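Local coordinates for protein 2-Keto-3-deoxy-(6-phospho-)gluconate aldolase (Thermoproteus tenax, PDB 2R91) that is an aldolase of the dihydrodipicolinate synthetase family, folded as a closed eight-stranded TIM barrel and found in an assembly of four chains, at residues A[81-86]-A[119-124]; A[112-117]-A[147-152]. One frame throughout, in Å; residues are numbered along the deposited sequence.

Contact 1: residues A[81-86]-A[119-124]; sequences ALAKYA and SAVSIP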
loop_
_atom_site.group_PDB
_atom_site.type_symbol
_atom_site.label_atom_id
_atom_site.label_comp_id
_atom_site.label_asym_id
_atom_site.label_seq_id
_atom_site.Cartn_x
_atom_site.Cartn_y
_atom_site.Cartn_z
ATOM N N ALA A 81 -30.310 4.392 15.342
ATOM C CA ALA A 81 -30.988 4.059 16.588
ATOM C C ALA A 81 -30.081 4.310 17.802
ATOM O O ALA A 81 -30.524 4.839 18.825
ATOM C CB ALA A 81 -31.442 2.607 16.572
ATOM N N LEU A 82 -28.814 3.889 17.720
ATOM C CA LEU A 82 -27.935 4.051 18.860
ATOM C C LEU A 82 -27.591 5.525 19.050
ATOM O O LEU A 82 -27.448 6.000 20.167
ATOM C CB LEU A 82 -26.641 3.236 18.684
ATOM C CG LEU A 82 -25.613 3.395 19.801
ATOM C CD1 LEU A 82 -26.179 2.807 21.092
ATOM C CD2 LEU A 82 -24.230 2.720 19.463
ATOM N N ALA A 83 -27.423 6.249 17.967
ATOM C CA ALA A 83 -27.154 7.696 18.116
ATOM C C ALA A 83 -28.268 8.392 18.906
ATOM O O ALA A 83 -28.007 9.218 19.794
ATOM C CB ALA A 83 -26.964 8.365 16.748
ATOM N N LYS A 84 -29.526 8.054 18.593
ATOM C CA LYS A 84 -30.646 8.657 19.336
ATOM C C LYS A 84 -30.610 8.222 20.799
ATOM O O LYS A 84 -30.829 9.037 21.695
ATOM C CB LYS A 84 -32.002 8.291 18.690
ATOM C CG LYS A 84 -32.184 8.743 17.265
ATOM C CD LYS A 84 -33.555 8.298 16.726
ATOM C CE LYS A 84 -33.755 8.665 15.270
ATOM N NZ LYS A 84 -34.692 7.720 14.439
ATOM N N TYR A 85 -30.326 6.942 21.047
ATOM C CA TYR A 85 -30.204 6.420 22.408
ATOM C C TYR A 85 -29.114 7.140 23.213
ATOM O O TYR A 85 -29.332 7.565 24.370
ATOM C CB TYR A 85 -29.901 4.918 22.383
ATOM C CG TYR A 85 -29.961 4.262 23.746
ATOM C CD1 TYR A 85 -31.203 4.074 24.390
ATOM C CD2 TYR A 85 -28.805 3.857 24.410
ATOM C CE1 TYR A 85 -31.287 3.514 25.633
ATOM C CE2 TYR A 85 -28.878 3.265 25.661
ATOM C CZ TYR A 85 -30.142 3.096 26.261
ATOM O OH TYR A 85 -30.261 2.519 27.482
ATOM N N ALA A 86 -27.929 7.265 22.612
ATOM C CA ALA A 86 -26.808 7.956 23.261
ATOM C C ALA A 86 -27.201 9.391 23.623
ATOM O O ALA A 86 -26.943 9.863 24.732
ATOM C CB ALA A 86 -25.592 7.951 22.335
ATOM N N SER A 119 -28.814 13.950 10.662
ATOM C CA SER A 119 -30.249 14.279 10.698
ATOM C C SER A 119 -30.945 13.661 11.885
ATOM O O SER A 119 -32.003 14.141 12.298
ATOM C CB SER A 119 -30.953 13.768 9.449
ATOM O OG SER A 119 -30.494 14.450 8.312
ATOM N N ALA A 120 -30.367 12.575 12.401
ATOM C CA ALA A 120 -30.965 11.793 13.477
ATOM C C ALA A 120 -30.884 12.446 14.862
ATOM O O ALA A 120 -31.646 12.105 15.763
ATOM C CB ALA A 120 -30.329 10.383 13.517
ATOM N N VAL A 121 -29.926 13.335 15.063
ATOM C CA VAL A 121 -29.685 13.884 16.399
ATOM C C VAL A 121 -29.394 15.374 16.336
ATOM O O VAL A 121 -29.093 15.921 15.274
ATOM C CB VAL A 121 -28.461 13.182 17.113
ATOM C CG1 VAL A 121 -28.748 11.671 17.343
ATOM C CG2 VAL A 121 -27.160 13.369 16.287
ATOM N N SER A 122 -29.443 16.011 17.501
ATOM C CA SER A 122 -29.122 17.425 17.650
ATOM C C SER A 122 -27.710 17.635 18.161
ATOM O O SER A 122 -27.095 18.660 17.861
ATOM C CB SER A 122 -30.107 18.081 18.631
ATOM O OG SER A 122 -31.419 17.907 18.129
ATOM N N ILE A 123 -27.208 16.694 18.961
ATOM C CA ILE A 123 -25.839 16.804 19.468
ATOM C C ILE A 123 -24.841 16.659 18.292
ATOM O O ILE A 123 -25.198 16.141 17.241
ATOM C CB ILE A 123 -25.559 15.782 20.599
ATOM C CG1 ILE A 123 -25.818 14.333 20.123
ATOM C CG2 ILE A 123 -26.394 16.109 21.841
ATOM C CD1 ILE A 123 -25.373 13.287 21.151
ATOM N N PRO A 124 -23.600 17.148 18.460
ATOM C CA PRO A 124 -22.576 17.095 17.407
ATOM C C PRO A 124 -22.273 15.655 16.962
ATOM O O PRO A 124 -22.233 14.740 17.793
ATOM C CB PRO A 124 -21.336 17.677 18.091
ATOM C CG PRO A 124 -21.878 18.522 19.211
ATOM C CD PRO A 124 -23.096 17.780 19.692
#
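Two successive outer helices of the TIM barrel meet here: V121, in the turn where helix 107-120 gives way to strand 125-129, lies against A83 and K84 of helix 76-88. The backbones approach closely, K84 CA lying 6.1 Å from V121 CA, with the small side chains of A83 and A120 at the junction. V121 has left the helix for an extended backbone (phi -139°, psi 166°), and it reaches across with a single methyl. Its CG1 stands beside the backbone N and anti to the carbonyl carbon (chi1 -63°), which sends that branch toward the neighbouring helix. There CG1 of V121 packs against the methyl CB of A83 at 3.8 Å and rests 3.5 Å from the carbonyl O of A83, while K84 N is 3.9 Å from the same CG1. The methyl therefore touches the side chain of one residue and the peptide group that links it to the next.

K84 passes along the more exposed border. Its chain is extended beyond CG, and its aliphatic part runs past A120, with CE of K84 4.2 Å from CB of A120. This is van der Waals contact throughout, burying 195 Å² in all, and the two ranges share no hydrogen bond.

Polar anchoring comes from the next turn of helix 76-88: E87 OE2 accepts both S122 N and I123 N, tying the residues that follow V121 to the helix. Beyond it, I123 rests on V94, and P124 pairs through its backbone with V94, where the chain joins the barrel beside strand 93-96. The carbonyl O of A120 lies 3.7 Å from CG of K84, a polar atom meeting a methylene.

Contact 2: residues A[112-117]-A[147-152]; sequences KYFRDL and GCIRGV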
loop_
_atom_site.group_PDB
_atom_site.type_symbol
_atom_site.label_atom_id
_atom_site.label_comp_id
_atom_site.label_asym_id
_atom_site.label_seq_id
_atom_site.Cartn_x
_atom_site.Cartn_y
_atom_site.Cartn_z
ATOM N N LYS A 112 -24.334 9.655 2.265
ATOM C CA LYS A 112 -25.688 9.408 2.759
ATOM C C LYS A 112 -25.639 8.880 4.180
ATOM O O LYS A 112 -26.401 9.337 5.033
ATOM C CB LYS A 112 -26.450 8.400 1.858
ATOM C CG LYS A 112 -27.878 8.112 2.358
ATOM C CD LYS A 112 -28.711 7.360 1.325
ATOM C CE LYS A 112 -30.109 6.978 1.864
ATOM N NZ LYS A 112 -30.855 8.147 2.408
ATOM N N TYR A 113 -24.751 7.916 4.430
ATOM C CA TYR A 113 -24.541 7.391 5.786
ATOM C C TYR A 113 -24.340 8.488 6.832
ATOM O O TYR A 113 -25.049 8.547 7.846
ATOM C CB TYR A 113 -23.330 6.441 5.827
ATOM C CG TYR A 113 -23.070 5.910 7.235
ATOM C CD1 TYR A 113 -23.909 4.921 7.794
ATOM C CD2 TYR A 113 -22.012 6.414 8.020
ATOM C CE1 TYR A 113 -23.700 4.428 9.085
ATOM C CE2 TYR A 113 -21.783 5.937 9.280
ATOM C CZ TYR A 113 -22.631 4.942 9.825
ATOM O OH TYR A 113 -22.402 4.459 11.094
ATOM N N PHE A 114 -23.340 9.341 6.610
ATOM C CA PHE A 114 -23.066 10.426 7.562
ATOM C C PHE A 114 -24.180 11.451 7.609
ATOM O O PHE A 114 -24.542 11.886 8.672
ATOM C CB PHE A 114 -21.692 11.102 7.298
ATOM C CG PHE A 114 -20.518 10.268 7.784
ATOM C CD1 PHE A 114 -20.190 10.233 9.124
ATOM C CD2 PHE A 114 -19.750 9.538 6.891
ATOM C CE1 PHE A 114 -19.125 9.461 9.603
ATOM C CE2 PHE A 114 -18.690 8.759 7.347
ATOM C CZ PHE A 114 -18.371 8.729 8.723
ATOM N N ARG A 115 -24.760 11.804 6.474
ATOM C CA ARG A 115 -25.843 12.804 6.519
ATOM C C ARG A 115 -27.083 12.292 7.265
ATOM O O ARG A 115 -27.700 13.019 8.042
ATOM C CB ARG A 115 -26.175 13.282 5.114
ATOM C CG ARG A 115 -25.061 14.187 4.598
ATOM C CD ARG A 115 -25.151 14.399 3.125
ATOM N NE ARG A 115 -24.104 15.297 2.639
ATOM C CZ ARG A 115 -23.790 15.446 1.355
ATOM N NH1 ARG A 115 -24.433 14.730 0.429
ATOM N NH2 ARG A 115 -22.837 16.305 0.986
ATOM N N ASP A 116 -27.413 11.023 7.074
ATOM C CA ASP A 116 -28.484 10.416 7.848
ATOM C C ASP A 116 -28.220 10.434 9.353
ATOM O O ASP A 116 -29.124 10.637 10.170
ATOM C CB ASP A 116 -28.703 8.985 7.394
ATOM C CG ASP A 116 -29.491 8.907 6.114
ATOM O OD1 ASP A 116 -29.851 9.976 5.564
ATOM O OD2 ASP A 116 -29.730 7.781 5.649
ATOM N N LEU A 117 -26.972 10.196 9.741
ATOM C CA LEU A 117 -26.620 10.276 11.149
ATOM C C LEU A 117 -26.810 11.687 11.699
ATOM O O LEU A 117 -27.384 11.885 12.790
ATOM C CB LEU A 117 -25.157 9.869 11.305
ATOM C CG LEU A 117 -24.760 8.892 12.386
ATOM C CD1 LEU A 117 -25.816 7.776 12.565
ATOM C CD2 LEU A 117 -23.365 8.311 12.017
ATOM N N GLY A 147 -20.762 18.323 5.055
ATOM C CA GLY A 147 -21.571 19.471 5.480
ATOM C C GLY A 147 -22.189 19.480 6.878
ATOM O O GLY A 147 -23.031 20.338 7.168
ATOM N N CYS A 148 -21.818 18.540 7.746
ATOM C CA CYS A 148 -22.455 18.462 9.066
ATOM C C CYS A 148 -21.535 17.939 10.191
ATOM O O CYS A 148 -21.970 17.722 11.329
ATOM C CB CYS A 148 -23.735 17.615 8.997
ATOM S SG CYS A 148 -23.432 15.875 8.610
ATOM N N ILE A 149 -20.267 17.745 9.872
ATOM C CA ILE A 149 -19.323 17.175 10.828
ATOM C C ILE A 149 -18.863 18.281 11.760
ATOM O O ILE A 149 -18.466 19.340 11.294
ATOM C CB ILE A 149 -18.109 16.568 10.065
ATOM C CG1 ILE A 149 -18.553 15.395 9.147
ATOM C CG2 ILE A 149 -17.020 16.124 11.026
ATOM C CD1 ILE A 149 -19.297 14.280 9.869
ATOM N N ARG A 150 -18.899 18.044 13.065
ATOM C CA ARG A 150 -18.509 19.058 14.052
ATOM C C ARG A 150 -17.316 18.612 14.928
ATOM O O ARG A 150 -16.937 19.268 15.914
ATOM C CB ARG A 150 -19.743 19.453 14.894
ATOM C CG ARG A 150 -20.770 20.241 14.040
ATOM C CD ARG A 150 -22.161 20.281 14.625
ATOM N NE ARG A 150 -22.230 21.161 15.773
ATOM C CZ ARG A 150 -23.240 21.185 16.648
ATOM N NH1 ARG A 150 -24.293 20.357 16.531
ATOM N NH2 ARG A 150 -23.181 22.035 17.664
ATOM N N GLY A 151 -16.723 17.492 14.556
ATOM C CA GLY A 151 -15.627 16.960 15.327
ATOM C C GLY A 151 -14.969 15.847 14.555
ATOM O O GLY A 151 -15.611 15.199 13.717
ATOM N N VAL A 152 -13.680 15.624 14.819
ATOM C CA VAL A 152 -12.941 14.560 14.121
ATOM C C VAL A 152 -11.994 13.840 15.080
ATOM O O VAL A 152 -11.251 14.479 15.850
ATOM C CB VAL A 152 -12.160 15.105 12.879
ATOM C CG1 VAL A 152 -11.499 13.965 12.088
ATOM C CG2 VAL A 152 -13.070 15.912 11.962
#
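The phenyl ring of F114 meets I149 obliquely, its CD1 lying 4.2 Å from the terminal methyl CD1 of I149, while one of its faces is covered by the preceding residue in its own helix: Y113 CD2 sits over the ring centre, 4.0 Å above the plane. The F114 side chain also touches P98 and S96.

Next to the aromatic patch, C148 turns its sulfur to the helix backbone. The SG stands between its own backbone N and carbonyl carbon (chi1 66°), which brings C148 SG within 4.1 Å of F114 O and 4.4 Å of R115 CA. From there it forms a disulfide with C118, so a covalent link ties helix 107-120 to the chain leading into strand 149-154.

R115 makes the polar connection. Its long side chain swings toward the end of helix 140-146, where NE bonds to L146 O and NH2 weakly to E145 O; the positive guanidinium there probably suits the negative end of that helix. G147 leaves the helix at this point with a positive phi of 82°. Toward the second subunit, K112 NZ and D116 OD2 form a salt bridge whose hydrogen bond, 3.5 Å between those atoms, is weak, and K112 also forms a cation-pi contact with Y263 of that subunit.

Inward, both F114 and I149 pack on L127 of strand 125-129. Helix 107-120 lies on strands 93-96 and 125-129 through F114, while L117 touches A79 and I80 of helix 76-88, and strand 149-154 runs between strands 125-129 and 173-176.

In the fold
From the N terminus, the chain reaches helix 76-88, passes through strand 93-96 and along helix 107-120, and at 119-124 comes back beside 81-86, closing contact 1. Before that loop is complete it has already laid down 112-117, the first half of contact 2, whose partner 147-152 arrives only after strand 125-129 and helix 140-146. The two loops therefore cross rather than nest, sharing helix 107-120. A120 and the turn that follows it meet the preceding outer helix, while the middle of helix 107-120 meets the chain entering the sixth barrel strand. With centres 11 Å apart, the contacts also touch directly: R150 NH1 packs 3.5 Å from S122 O.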